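Local coordinates for protein aminotransferase, class III (Thermomicrobium roseum, PDB 6IO1) that acts as a thermostable (S)-enantioselective omega-transaminase, probably moving amino groups between substrates by means of its pyridoxal 5'-phosphate cofactor, at residues G180-T185 and I213-S218; W136-Q141 and A312-V317; L35-G40 and G412-C417; V43-A48 and I65-R70. All coordinates share one frame; numbering follows the deposited sequence.

How the contacts relate
The four contacts fall into two groups on opposite sides of the chain's centre. Contacts 3 and 4 both reach one seven-stranded sheet through the neighbouring strands 35-41 and 44-47, with centres 10 Å apart. They touch through probable hydrogen bonds from Val38 N to Trp46 O and from Trp46 N to Arg39 O, 2.9 Å each. Contacts 1 and 2 belong to the other large sheet and its helices; their centres are 24 Å apart and their nearest atoms about 6 Å. The centres of contacts 2 and 3 are 47 Å apart, yet both touch the second subunit. The cofactor pocket includes Gly121, Ala122 and Asn125 on helix 121-138, whose far end carries contact 2.

Contact 1 of 4, residues G180-T185 and I213-S218; sequences GFIHLT and IEREGS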
loop_
_atom_site.group_PDB
_atom_site.type_symbol
_atom_site.label_atom_id
_atom_site.label_comp_id
_atom_site.label_asym_id
_atom_site.label_seq_id
_atom_site.Cartn_x
_atom_site.Cartn_y
_atom_site.Cartn_z
ATOM N N GLY B 180 -16.188 14.475 2.027
ATOM C CA GLY B 180 -16.444 14.181 3.420
ATOM C C GLY B 180 -15.337 14.534 4.388
ATOM O O GLY B 180 -15.367 14.063 5.529
ATOM N N PHE B 181 -14.355 15.327 3.978
ATOM C CA PHE B 181 -13.234 15.672 4.841
ATOM C C PHE B 181 -13.272 17.156 5.181
ATOM O O PHE B 181 -13.427 17.999 4.292
ATOM C CB PHE B 181 -11.907 15.297 4.179
ATOM C CG PHE B 181 -11.679 13.813 4.091
ATOM C CD1 PHE B 181 -12.422 13.033 3.218
ATOM C CD2 PHE B 181 -10.731 13.195 4.890
ATOM C CE1 PHE B 181 -12.218 11.668 3.137
ATOM C CE2 PHE B 181 -10.523 11.830 4.814
ATOM C CZ PHE B 181 -11.267 11.067 3.936
ATOM N N ILE B 182 -13.122 17.465 6.466
ATOM C CA ILE B 182 -13.135 18.832 6.969
ATOM C C ILE B 182 -11.789 19.103 7.619
ATOM O O ILE B 182 -11.320 18.306 8.441
ATOM C CB ILE B 182 -14.284 19.053 7.969
ATOM C CG1 ILE B 182 -15.623 18.754 7.299
ATOM C CG2 ILE B 182 -14.255 20.474 8.513
ATOM C CD1 ILE B 182 -16.674 18.249 8.244
ATOM N N HIS B 183 -11.172 20.223 7.261
ATOM C CA HIS B 183 -9.823 20.546 7.707
ATOM C C HIS B 183 -9.871 21.657 8.746
ATOM O O HIS B 183 -10.429 22.730 8.492
ATOM C CB HIS B 183 -8.939 20.933 6.525
ATOM C CG HIS B 183 -8.634 19.780 5.625
ATOM N ND1 HIS B 183 -9.396 19.476 4.517
ATOM C CD2 HIS B 183 -7.678 18.826 5.700
ATOM C CE1 HIS B 183 -8.907 18.396 3.935
ATOM N NE2 HIS B 183 -7.864 17.982 4.633
ATOM N N LEU B 184 -9.288 21.387 9.910
ATOM C CA LEU B 184 -9.170 22.345 10.994
ATOM C C LEU B 184 -7.811 23.045 10.925
ATOM O O LEU B 184 -6.925 22.666 10.155
ATOM C CB LEU B 184 -9.351 21.646 12.343
ATOM C CG LEU B 184 -10.629 20.852 12.611
ATOM C CD1 LEU B 184 -10.415 19.824 13.715
ATOM C CD2 LEU B 184 -11.764 21.783 12.977
ATOM N N THR B 185 -7.653 24.091 11.734
ATOM C CA THR B 185 -6.371 24.780 11.802
ATOM C C THR B 185 -5.345 23.939 12.552
ATOM O O THR B 185 -5.674 23.197 13.482
ATOM C CB THR B 185 -6.506 26.145 12.479
ATOM O OG1 THR B 185 -6.705 25.973 13.888
ATOM C CG2 THR B 185 -7.662 26.930 11.889
ATOM N N ILE B 213 -17.848 21.535 14.748
ATOM C CA ILE B 213 -18.722 20.386 14.962
ATOM C C ILE B 213 -20.181 20.819 14.947
ATOM O O ILE B 213 -21.036 20.160 14.340
ATOM C CB ILE B 213 -18.358 19.678 16.282
ATOM C CG1 ILE B 213 -17.006 18.976 16.159
ATOM C CG2 ILE B 213 -19.442 18.688 16.675
ATOM C CD1 ILE B 213 -16.508 18.395 17.465
ATOM N N GLU B 214 -20.487 21.940 15.603
ATOM C CA GLU B 214 -21.857 22.444 15.604
ATOM C C GLU B 214 -22.330 22.811 14.198
ATOM O O GLU B 214 -23.475 22.524 13.833
ATOM C CB GLU B 214 -21.980 23.635 16.555
ATOM C CG GLU B 214 -21.985 23.235 18.024
ATOM C CD GLU B 214 -22.964 22.114 18.322
ATOM O OE1 GLU B 214 -24.183 22.382 18.369
ATOM O OE2 GLU B 214 -22.516 20.962 18.506
ATOM N N ARG B 215 -21.477 23.462 13.401
ATOM C CA ARG B 215 -21.872 23.827 12.039
ATOM C C ARG B 215 -22.169 22.599 11.202
ATOM O O ARG B 215 -23.202 22.520 10.523
ATOM C CB ARG B 215 -20.770 24.620 11.363
ATOM C CG ARG B 215 -21.148 25.238 10.063
ATOM C CD ARG B 215 -19.854 25.743 9.462
ATOM N NE ARG B 215 -18.881 24.712 9.068
ATOM C CZ ARG B 215 -17.548 24.854 9.083
ATOM N NH1 ARG B 215 -16.966 25.983 9.486
ATOM N NH2 ARG B 215 -16.777 23.849 8.689
ATOM N N GLU B 216 -21.209 21.678 11.166
ATOM C CA GLU B 216 -21.345 20.427 10.375
ATOM C C GLU B 216 -22.476 19.556 10.933
ATOM O O GLU B 216 -23.207 18.951 10.125
ATOM C CB GLU B 216 -20.020 19.661 10.385
ATOM C CG GLU B 216 -18.895 20.397 9.679
ATOM C CD GLU B 216 -19.157 20.697 8.214
ATOM O OE1 GLU B 216 -20.068 20.072 7.636
ATOM O OE2 GLU B 216 -18.451 21.558 7.654
ATOM N N GLY B 217 -22.636 19.537 12.260
ATOM C CA GLY B 217 -23.547 18.615 12.898
ATOM C C GLY B 217 -22.808 17.384 13.367
ATOM O O GLY B 217 -22.262 16.636 12.550
ATOM N N SER B 218 -22.770 17.174 14.685
ATOM C CA SER B 218 -21.986 16.078 15.245
ATOM C C SER B 218 -22.450 14.724 14.727
ATOM O O SER B 218 -21.638 13.801 14.593
ATOM C CB SER B 218 -22.054 16.112 16.772
ATOM O OG SER B 218 -23.307 15.645 17.238
#
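Ile182 meets the acidic side chain of Glu216 at the outer border of the large seven-stranded sheet, as found in the class III aminotransferase fold. Strand 181-184 is the outermost strand within this chain. Helix 198-216 follows it in the chain and leads on to the parallel strand 221-226, with strand 146-150 lying between the two. The contact thus belongs to a beta-alpha-beta crossover, and it packs the last turn of the helix against its own first strand. The two side chains come from opposite directions. Ile182 turns CG1 beside its backbone N and CG2 anti to it (chi1 -59°), which sends CD1 out toward the helix. Glu216 also keeps CG beside its own N, and then bends at chi2 (-60°). The bend brings Glu216 CG and CD against the Ile182 CD1 methyl. Ile182 CD1 lies 3.4 Å from Glu216 CG and 3.5 Å from Glu216 CD. The acidic group has polar partners on both of its oxygens. Glu216 OE1 forms a salt bridge with Lys146 NZ from strand 146-150. Glu216 OE2 takes a bond from Arg215 NH2 at 3.0 Å, in the guanidinium plane, on the anti side of the carboxylate. The bond from Arg215 NE to the same oxygen is weak. Two basic groups thus hold the carboxylate, and would probably favour its ionised form, while its carbons rest on Ile182. Arg215 adds a lighter touch of its own: Ile182 CG2 sits at the edge of the guanidinium, 4.2 Å from Arg215 NH2.

Contact 2 of 4, residues W136-Q141 and A312-V317; sequences WWLKGQ and ASADRV
One face of the Arg316 guanidinium is covered by Trp137 CZ3, with the indole set obliquely to it. Trp137 CZ3 stands over the centre of the guanidinium, 4.3 Å from Arg316 CZ. The two planes do not stack. The ring reaches this place because Trp137 holds CG anti to its backbone N (chi1 -175°). The polar end of Arg316 is held by others: NH2 bonds to Tyr134 OH, one turn back on the same helix as Trp137. Arg316 NH1 makes a long, weak ion pair with Glu172 of the second subunit, and Trp137 packs on Gly173 of that subunit. Beside this pair lies a small apolar touch. Leu138 CD2 meets Ala314 CB at 3.9 Å, and the CB of each points toward the other segment. Helix 121-138 ends here in a Schellman motif, with Gly140 at positive phi, Gln141 N bonded to Trp136 O and Gly140 N to Trp137 O. The contact lies at the surface, where the C-terminal end of helix 121-138 faces the loop between helices 305-312 and 328-344. Leu138 also leans on Thr310 and Leu311, which joins helix 121-138 to helix 305-312.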
loop_
_atom_site.group_PDB
_atom_site.type_symbol
_atom_site.label_atom_id
_atom_site.label_comp_id
_atom_site.label_asym_id
_atom_site.label_seq_id
_atom_site.Cartn_x
_atom_site.Cartn_y
_atom_site.Cartn_z
ATOM N N TRP B 136 -19.990 3.184 11.933
ATOM C CA TRP B 136 -21.212 3.975 12.064
ATOM C C TRP B 136 -22.334 3.420 11.190
ATOM O O TRP B 136 -23.510 3.476 11.569
ATOM C CB TRP B 136 -20.934 5.441 11.749
ATOM C CG TRP B 136 -20.157 6.111 12.838
ATOM C CD1 TRP B 136 -18.938 6.708 12.722
ATOM C CD2 TRP B 136 -20.534 6.233 14.218
ATOM N NE1 TRP B 136 -18.535 7.204 13.938
ATOM C CE2 TRP B 136 -19.496 6.925 14.874
ATOM C CE3 TRP B 136 -21.649 5.830 14.961
ATOM C CZ2 TRP B 136 -19.540 7.222 16.234
ATOM C CZ3 TRP B 136 -21.690 6.125 16.312
ATOM C CH2 TRP B 136 -20.642 6.814 16.934
ATOM N N TRP B 137 -21.991 2.883 10.015
ATOM C CA TRP B 137 -22.997 2.265 9.154
ATOM C C TRP B 137 -23.654 1.072 9.838
ATOM O O TRP B 137 -24.877 0.902 9.772
ATOM C CB TRP B 137 -22.354 1.845 7.831
ATOM C CG TRP B 137 -23.310 1.300 6.805
ATOM C CD1 TRP B 137 -24.128 2.021 5.984
ATOM C CD2 TRP B 137 -23.526 -0.078 6.477
ATOM N NE1 TRP B 137 -24.848 1.176 5.173
ATOM C CE2 TRP B 137 -24.496 -0.118 5.456
ATOM C CE3 TRP B 137 -22.997 -1.282 6.952
ATOM C CZ2 TRP B 137 -24.948 -1.313 4.901
ATOM C CZ3 TRP B 137 -23.447 -2.469 6.399
ATOM C CH2 TRP B 137 -24.413 -2.476 5.385
ATOM N N LEU B 138 -22.854 0.231 10.498
ATOM C CA LEU B 138 -23.398 -0.915 11.220
ATOM C C LEU B 138 -24.266 -0.480 12.393
ATOM O O LEU B 138 -25.176 -1.213 12.798
ATOM C CB LEU B 138 -22.262 -1.813 11.708
ATOM C CG LEU B 138 -21.547 -2.655 10.650
ATOM C CD1 LEU B 138 -20.323 -3.327 11.248
ATOM C CD2 LEU B 138 -22.489 -3.689 10.056
ATOM N N LYS B 139 -24.001 0.698 12.952
ATOM C CA LYS B 139 -24.773 1.217 14.073
ATOM C C LYS B 139 -26.076 1.874 13.639
ATOM O O LYS B 139 -26.798 2.401 14.492
ATOM C CB LYS B 139 -23.936 2.222 14.867
ATOM C CG LYS B 139 -22.748 1.617 15.597
ATOM C CD LYS B 139 -23.193 0.724 16.742
ATOM C CE LYS B 139 -22.096 0.594 17.787
ATOM N NZ LYS B 139 -22.338 -0.549 18.709
ATOM N N GLY B 140 -26.391 1.857 12.347
ATOM C CA GLY B 140 -27.593 2.501 11.863
ATOM C C GLY B 140 -27.469 3.991 11.658
ATOM O O GLY B 140 -28.481 4.696 11.701
ATOM N N GLN B 141 -26.257 4.494 11.435
ATOM C CA GLN B 141 -26.011 5.918 11.205
ATOM C C GLN B 141 -25.248 6.086 9.895
ATOM O O GLN B 141 -24.064 6.445 9.891
ATOM C CB GLN B 141 -25.245 6.534 12.377
ATOM C CG GLN B 141 -26.015 6.524 13.689
ATOM C CD GLN B 141 -25.242 7.159 14.829
ATOM O OE1 GLN B 141 -24.765 8.288 14.716
ATOM N NE2 GLN B 141 -25.117 6.435 15.935
ATOM N N ALA B 312 -17.652 -7.442 14.243
ATOM C CA ALA B 312 -17.842 -8.885 14.296
ATOM C C ALA B 312 -19.273 -9.291 14.619
ATOM O O ALA B 312 -19.576 -10.489 14.596
ATOM C CB ALA B 312 -16.891 -9.501 15.325
ATOM N N SER B 313 -20.155 -8.337 14.916
ATOM C CA SER B 313 -21.547 -8.674 15.182
ATOM C C SER B 313 -22.362 -8.883 13.911
ATOM O O SER B 313 -23.493 -9.375 13.996
ATOM C CB SER B 313 -22.200 -7.583 16.035
ATOM O OG SER B 313 -22.514 -6.444 15.252
ATOM N N ALA B 314 -21.823 -8.527 12.746
ATOM C CA ALA B 314 -22.539 -8.671 11.486
ATOM C C ALA B 314 -22.172 -9.993 10.822
ATOM O O ALA B 314 -20.991 -10.277 10.597
ATOM C CB ALA B 314 -22.221 -7.503 10.551
ATOM N N ASP B 315 -23.190 -10.794 10.501
ATOM C CA ASP B 315 -22.993 -12.074 9.820
ATOM C C ASP B 315 -22.867 -11.819 8.317
ATOM O O ASP B 315 -23.755 -12.111 7.513
ATOM C CB ASP B 315 -24.134 -13.031 10.137
ATOM C CG ASP B 315 -23.906 -14.421 9.572
ATOM O OD1 ASP B 315 -22.781 -14.703 9.104
ATOM O OD2 ASP B 315 -24.853 -15.235 9.596
ATOM N N ARG B 316 -21.719 -11.256 7.947
ATOM C CA ARG B 316 -21.428 -10.915 6.564
ATOM C C ARG B 316 -19.919 -10.822 6.405
ATOM O O ARG B 316 -19.179 -10.732 7.388
ATOM C CB ARG B 316 -22.090 -9.595 6.160
ATOM C CG ARG B 316 -21.461 -8.383 6.826
ATOM C CD ARG B 316 -22.375 -7.169 6.779
ATOM N NE ARG B 316 -22.537 -6.644 5.425
ATOM C CZ ARG B 316 -21.594 -5.989 4.755
ATOM N NH1 ARG B 316 -21.838 -5.549 3.528
ATOM N NH2 ARG B 316 -20.406 -5.772 5.306
ATOM N N VAL B 317 -19.471 -10.851 5.157
ATOM C CA VAL B 317 -18.049 -10.717 4.866
ATOM C C VAL B 317 -17.654 -9.253 4.979
ATOM O O VAL B 317 -18.355 -8.362 4.482
ATOM C CB VAL B 317 -17.727 -11.276 3.468
ATOM C CG1 VAL B 317 -16.261 -11.051 3.128
ATOM C CG2 VAL B 317 -18.077 -12.754 3.392
#

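Contact 3 of 4, residues L35-G40 and G412-C417; sequences LVLVRG and GIIVRC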
loop_
_atom_site.group_PDB
_atom_site.type_symbol
_atom_site.label_atom_id
_atom_site.label_comp_id
_atom_site.label_asym_id
_atom_site.label_seq_id
_atom_site.Cartn_x
_atom_site.Cartn_y
_atom_site.Cartn_z
ATOM N N LEU B 35 21.102 10.316 -6.127
ATOM C CA LEU B 35 22.095 9.930 -5.131
ATOM C C LEU B 35 21.840 8.463 -4.802
ATOM O O LEU B 35 20.834 8.128 -4.167
ATOM C CB LEU B 35 22.005 10.807 -3.885
ATOM C CG LEU B 35 22.927 10.426 -2.724
ATOM C CD1 LEU B 35 24.372 10.337 -3.190
ATOM C CD2 LEU B 35 22.792 11.418 -1.577
ATOM N N VAL B 36 22.747 7.594 -5.230
ATOM C CA VAL B 36 22.556 6.150 -5.153
ATOM C C VAL B 36 23.223 5.650 -3.880
ATOM O O VAL B 36 24.451 5.674 -3.762
ATOM C CB VAL B 36 23.123 5.442 -6.389
ATOM C CG1 VAL B 36 22.861 3.946 -6.311
ATOM C CG2 VAL B 36 22.529 6.031 -7.660
ATOM N N LEU B 37 22.415 5.180 -2.933
ATOM C CA LEU B 37 22.906 4.629 -1.676
ATOM C C LEU B 37 22.945 3.111 -1.785
ATOM O O LEU B 37 21.971 2.492 -2.227
ATOM C CB LEU B 37 22.021 5.061 -0.508
ATOM C CG LEU B 37 21.880 6.574 -0.320
ATOM C CD1 LEU B 37 21.010 6.886 0.886
ATOM C CD2 LEU B 37 23.248 7.225 -0.184
ATOM N N VAL B 38 24.066 2.516 -1.384
ATOM C CA VAL B 38 24.317 1.100 -1.632
ATOM C C VAL B 38 24.562 0.295 -0.366
ATOM O O VAL B 38 24.511 -0.943 -0.425
ATOM C CB VAL B 38 25.501 0.906 -2.605
ATOM C CG1 VAL B 38 25.340 1.791 -3.829
ATOM C CG2 VAL B 38 26.818 1.200 -1.902
ATOM N N ARG B 39 24.825 0.931 0.773
ATOM C CA ARG B 39 25.198 0.177 1.963
ATOM C C ARG B 39 24.861 0.990 3.203
ATOM O O ARG B 39 24.916 2.221 3.184
ATOM C CB ARG B 39 26.687 -0.170 1.931
ATOM C CG ARG B 39 27.167 -1.120 3.009
ATOM C CD ARG B 39 28.622 -1.492 2.766
ATOM N NE ARG B 39 29.481 -0.311 2.710
ATOM C CZ ARG B 39 29.930 0.239 1.584
ATOM N NH1 ARG B 39 29.621 -0.301 0.412
ATOM N NH2 ARG B 39 30.699 1.317 1.631
ATOM N N GLY B 40 24.520 0.285 4.282
ATOM C CA GLY B 40 24.213 0.939 5.540
ATOM C C GLY B 40 24.614 0.160 6.777
ATOM O O GLY B 40 24.522 -1.072 6.806
ATOM N N GLY B 412 28.219 15.432 3.885
ATOM C CA GLY B 412 28.083 14.060 4.407
ATOM C C GLY B 412 26.857 13.819 5.271
ATOM O O GLY B 412 26.889 12.862 6.057
ATOM N N ILE B 413 25.825 14.658 5.177
ATOM C CA ILE B 413 24.601 14.363 5.980
ATOM C C ILE B 413 23.369 14.324 5.073
ATOM O O ILE B 413 23.245 15.192 4.189
ATOM C CB ILE B 413 24.402 15.315 7.176
ATOM C CG1 ILE B 413 23.839 16.669 6.748
ATOM C CG2 ILE B 413 25.668 15.446 8.006
ATOM C CD1 ILE B 413 23.051 17.359 7.832
ATOM N N ILE B 414 22.502 13.339 5.302
ATOM C CA ILE B 414 21.222 13.238 4.551
ATOM C C ILE B 414 20.102 13.635 5.517
ATOM O O ILE B 414 19.867 12.902 6.488
ATOM C CB ILE B 414 21.024 11.818 3.989
ATOM C CG1 ILE B 414 22.048 11.502 2.895
ATOM C CG2 ILE B 414 19.596 11.626 3.505
ATOM C CD1 ILE B 414 22.048 10.065 2.457
ATOM N N VAL B 415 19.455 14.765 5.235
ATOM C CA VAL B 415 18.334 15.322 6.046
ATOM C C VAL B 415 17.276 15.866 5.077
ATOM O O VAL B 415 17.603 16.065 3.894
ATOM C CB VAL B 415 18.813 16.413 7.023
ATOM C CG1 VAL B 415 19.621 15.834 8.171
ATOM C CG2 VAL B 415 19.590 17.506 6.313
ATOM N N ARG B 416 16.050 16.068 5.557
ATOM C CA ARG B 416 14.993 16.553 4.680
ATOM C C ARG B 416 15.110 18.065 4.537
ATOM O O ARG B 416 14.967 18.795 5.518
ATOM C CB ARG B 416 13.628 16.158 5.232
ATOM C CG ARG B 416 12.470 16.702 4.431
ATOM C CD ARG B 416 12.398 16.039 3.070
ATOM N NE ARG B 416 11.300 16.563 2.261
ATOM C CZ ARG B 416 11.445 17.075 1.044
ATOM N NH1 ARG B 416 12.645 17.143 0.487
ATOM N NH2 ARG B 416 10.386 17.524 0.384
ATOM N N CYS B 417 15.376 18.541 3.328
ATOM C CA CYS B 417 15.503 19.969 3.076
ATOM C C CYS B 417 14.299 20.443 2.275
ATOM O O CYS B 417 14.016 19.912 1.196
ATOM C CB CYS B 417 16.808 20.280 2.339
ATOM S SG CYS B 417 18.290 19.830 3.276
#
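Ile414 reaches across to Leu37 and Leu35 over one face of a mixed seven-stranded sheet. Strand 35-41 is its outermost strand within the chain, and strands 44-47 and 52-55 lie between it and strand 413-418. The backbones therefore stay apart, the nearest CA atoms being Leu35 and Ile414 at 10.3 Å. The contact is made by side chains. From Ile414 CB the branches part, with CG2 standing anti to the backbone N. CG1 lies beside that N (chi1 -68°) and serves as a spacer; Ile414 CG1 is 4.5 Å from Leu35 CD2. The next bond is extended (chi2 171°) and carries CD1 forward to do the touching. Ile414 CD1 meets methyls of both leucines. Leu37 comes to meet it tip to tip. Its CG is anti to the carbonyl carbon, and both of its methyls face the isoleucine. Leu37 CD1 is the nearer, 3.7 Å from Ile414 CD1, and Leu37 CD2 follows at 4.1 Å. Val45, on the intervening strand 44-47, also packs against both Leu37 and Ile414. The three residues make a continuous apolar layer on this face of the sheet. At the outer edge, Leu35 and Val36 pair in a parallel ladder with a strand of the second subunit, so the sheet runs on across the dimer interface. Leu35 adds the looser third methyl of the group, with its CD2 at 4.3 Å from Ile414 CD1.

Contact 4 of 4, residues V43-A48 and I65-R70; sequences VWVWDA and IGHGRR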
loop_
_atom_site.group_PDB
_atom_site.type_symbol
_atom_site.label_atom_id
_atom_site.label_comp_id
_atom_site.label_asym_id
_atom_site.label_seq_id
_atom_site.Cartn_x
_atom_site.Cartn_y
_atom_site.Cartn_z
ATOM N N VAL B 43 23.776 4.358 11.883
ATOM C CA VAL B 43 23.241 5.612 11.368
ATOM C C VAL B 43 23.945 6.040 10.085
ATOM O O VAL B 43 23.701 7.143 9.585
ATOM C CB VAL B 43 23.323 6.723 12.427
ATOM C CG1 VAL B 43 22.707 6.260 13.739
ATOM C CG2 VAL B 43 24.769 7.157 12.631
ATOM N N TRP B 44 24.805 5.188 9.537
ATOM C CA TRP B 44 25.656 5.534 8.408
ATOM C C TRP B 44 25.183 4.835 7.143
ATOM O O TRP B 44 24.722 3.691 7.188
ATOM C CB TRP B 44 27.112 5.153 8.688
ATOM C CG TRP B 44 27.651 5.763 9.936
ATOM C CD1 TRP B 44 27.867 5.140 11.130
ATOM C CD2 TRP B 44 28.041 7.127 10.118
ATOM N NE1 TRP B 44 28.371 6.033 12.044
ATOM C CE2 TRP B 44 28.486 7.261 11.448
ATOM C CE3 TRP B 44 28.057 8.250 9.286
ATOM C CZ2 TRP B 44 28.943 8.471 11.964
ATOM C CZ3 TRP B 44 28.510 9.450 9.798
ATOM C CH2 TRP B 44 28.946 9.551 11.125
ATOM N N VAL B 45 25.320 5.533 6.014
ATOM C CA VAL B 45 25.061 4.979 4.694
ATOM C C VAL B 45 26.200 5.407 3.779
ATOM O O VAL B 45 26.924 6.363 4.056
ATOM C CB VAL B 45 23.702 5.428 4.109
ATOM C CG1 VAL B 45 22.551 4.818 4.897
ATOM C CG2 VAL B 45 23.604 6.944 4.096
ATOM N N TRP B 46 26.389 4.654 2.704
ATOM C CA TRP B 46 27.431 4.952 1.729
ATOM C C TRP B 46 26.821 5.012 0.338
ATOM O O TRP B 46 25.949 4.205 0.001
ATOM C CB TRP B 46 28.552 3.909 1.771
ATOM C CG TRP B 46 29.425 4.012 2.988
ATOM C CD1 TRP B 46 30.636 4.635 3.077
ATOM C CD2 TRP B 46 29.155 3.472 4.286
ATOM N NE1 TRP B 46 31.136 4.517 4.353
ATOM C CE2 TRP B 46 30.244 3.808 5.114
ATOM C CE3 TRP B 46 28.096 2.738 4.830
ATOM C CZ2 TRP B 46 30.306 3.435 6.456
ATOM C CZ3 TRP B 46 28.159 2.369 6.162
ATOM C CH2 TRP B 46 29.256 2.717 6.960
ATOM N N ASP B 47 27.278 5.965 -0.471
ATOM C CA ASP B 47 26.762 6.072 -1.826
ATOM C C ASP B 47 27.577 5.190 -2.772
ATOM O O ASP B 47 28.534 4.521 -2.374
ATOM C CB ASP B 47 26.710 7.536 -2.282
ATOM C CG ASP B 47 28.085 8.172 -2.473
ATOM O OD1 ASP B 47 29.118 7.470 -2.467
ATOM O OD2 ASP B 47 28.126 9.409 -2.643
ATOM N N ALA B 48 27.189 5.188 -4.049
ATOM C CA ALA B 48 27.827 4.317 -5.029
ATOM C C ALA B 48 29.297 4.650 -5.244
ATOM O O ALA B 48 30.058 3.783 -5.687
ATOM C CB ALA B 48 27.077 4.390 -6.359
ATOM N N ILE B 65 15.816 1.206 14.472
ATOM C CA ILE B 65 16.900 0.483 15.134
ATOM C C ILE B 65 18.205 0.538 14.350
ATOM O O ILE B 65 19.193 -0.081 14.769
ATOM C CB ILE B 65 16.531 -0.991 15.408
ATOM C CG1 ILE B 65 16.515 -1.805 14.111
ATOM C CG2 ILE B 65 15.198 -1.083 16.135
ATOM C CD1 ILE B 65 16.392 -3.298 14.338
ATOM N N GLY B 66 18.243 1.258 13.234
ATOM C CA GLY B 66 19.462 1.418 12.470
ATOM C C GLY B 66 19.633 0.360 11.394
ATOM O O GLY B 66 18.924 -0.647 11.333
ATOM N N HIS B 67 20.608 0.608 10.524
ATOM C CA HIS B 67 20.892 -0.294 9.421
ATOM C C HIS B 67 21.773 -1.454 9.883
ATOM O O HIS B 67 22.436 -1.395 10.923
ATOM C CB HIS B 67 21.591 0.445 8.278
ATOM C CG HIS B 67 20.826 1.617 7.743
ATOM N ND1 HIS B 67 19.719 1.478 6.933
ATOM C CD2 HIS B 67 21.026 2.949 7.883
ATOM C CE1 HIS B 67 19.263 2.674 6.607
ATOM N NE2 HIS B 67 20.037 3.584 7.170
ATOM N N GLY B 68 21.771 -2.521 9.087
ATOM C CA GLY B 68 22.710 -3.612 9.260
ATOM C C GLY B 68 22.416 -4.607 10.358
ATOM O O GLY B 68 23.338 -5.283 10.822
ATOM N N ARG B 69 21.163 -4.731 10.790
ATOM C CA ARG B 69 20.815 -5.685 11.838
ATOM C C ARG B 69 20.630 -7.063 11.213
ATOM O O ARG B 69 19.616 -7.325 10.556
ATOM C CB ARG B 69 19.559 -5.231 12.574
ATOM C CG ARG B 69 19.715 -3.877 13.245
ATOM C CD ARG B 69 20.364 -4.004 14.613
ATOM N NE ARG B 69 20.209 -2.783 15.399
ATOM C CZ ARG B 69 20.336 -2.722 16.720
ATOM N NH1 ARG B 69 20.623 -3.816 17.414
ATOM N NH2 ARG B 69 20.178 -1.566 17.350
ATOM N N ARG B 70 21.612 -7.945 11.418
ATOM C CA ARG B 70 21.554 -9.288 10.850
ATOM C C ARG B 70 20.424 -10.125 11.434
ATOM O O ARG B 70 19.993 -11.089 10.793
ATOM C CB ARG B 70 22.895 -9.999 11.048
ATOM C CG ARG B 70 24.038 -9.351 10.282
ATOM C CD ARG B 70 25.161 -10.333 9.977
ATOM N NE ARG B 70 25.574 -11.102 11.147
ATOM C CZ ARG B 70 26.078 -12.331 11.093
ATOM N NH1 ARG B 70 26.220 -12.944 9.926
ATOM N NH2 ARG B 70 26.430 -12.953 12.209
#
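The imidazole of His67 meets Val45 and the carbonyl of Trp44 obliquely. Val45 CG1 lies 3.6 Å from His67 NE2 and 3.8 Å from His67 CD2. His67 CD2 is also 3.8 Å from Trp44 O. Trp44 points its CB away from the loop, and Val43 CG2 sits over one face of its indole, toward the rim. A third flat group, the guanidinium of Arg69, has Ile65 O at its edge and in its plane. The His67 ring is brought to the strand by a CG beside the backbone N (chi1 -57°). Val45 puts CG1 beside its own N, on the side of the ring. Strand 44-47 is the middle strand of an antiparallel meander, 35-41, 44-47 and 52-55. The loop 65-70 packs beside it, and a backbone hydrogen bond joins His67 to Gly42, in the turn between strands 35-41 and 44-47. The loop is also tied within itself. Arg69 NE and NH2 both bond to Ile65 O, at 3.0 Å and 3.1 Å, a side-on grip on one atom. Arg69 stands at the N-cap position of helix 70-82, and its NH1 forms a salt bridge with Glu344. Phe85 of the second subunit also packs on His67. The contact is van der Waals packing of a polar ring on a valine methyl and a carbonyl; the NE2 of the buried His67 is hydrogen-bonded to Asp55 OD2 on strand 52-55. That carboxylate probably favours a proton on NE2 and probably helps to fix how the ring is turned against Val45.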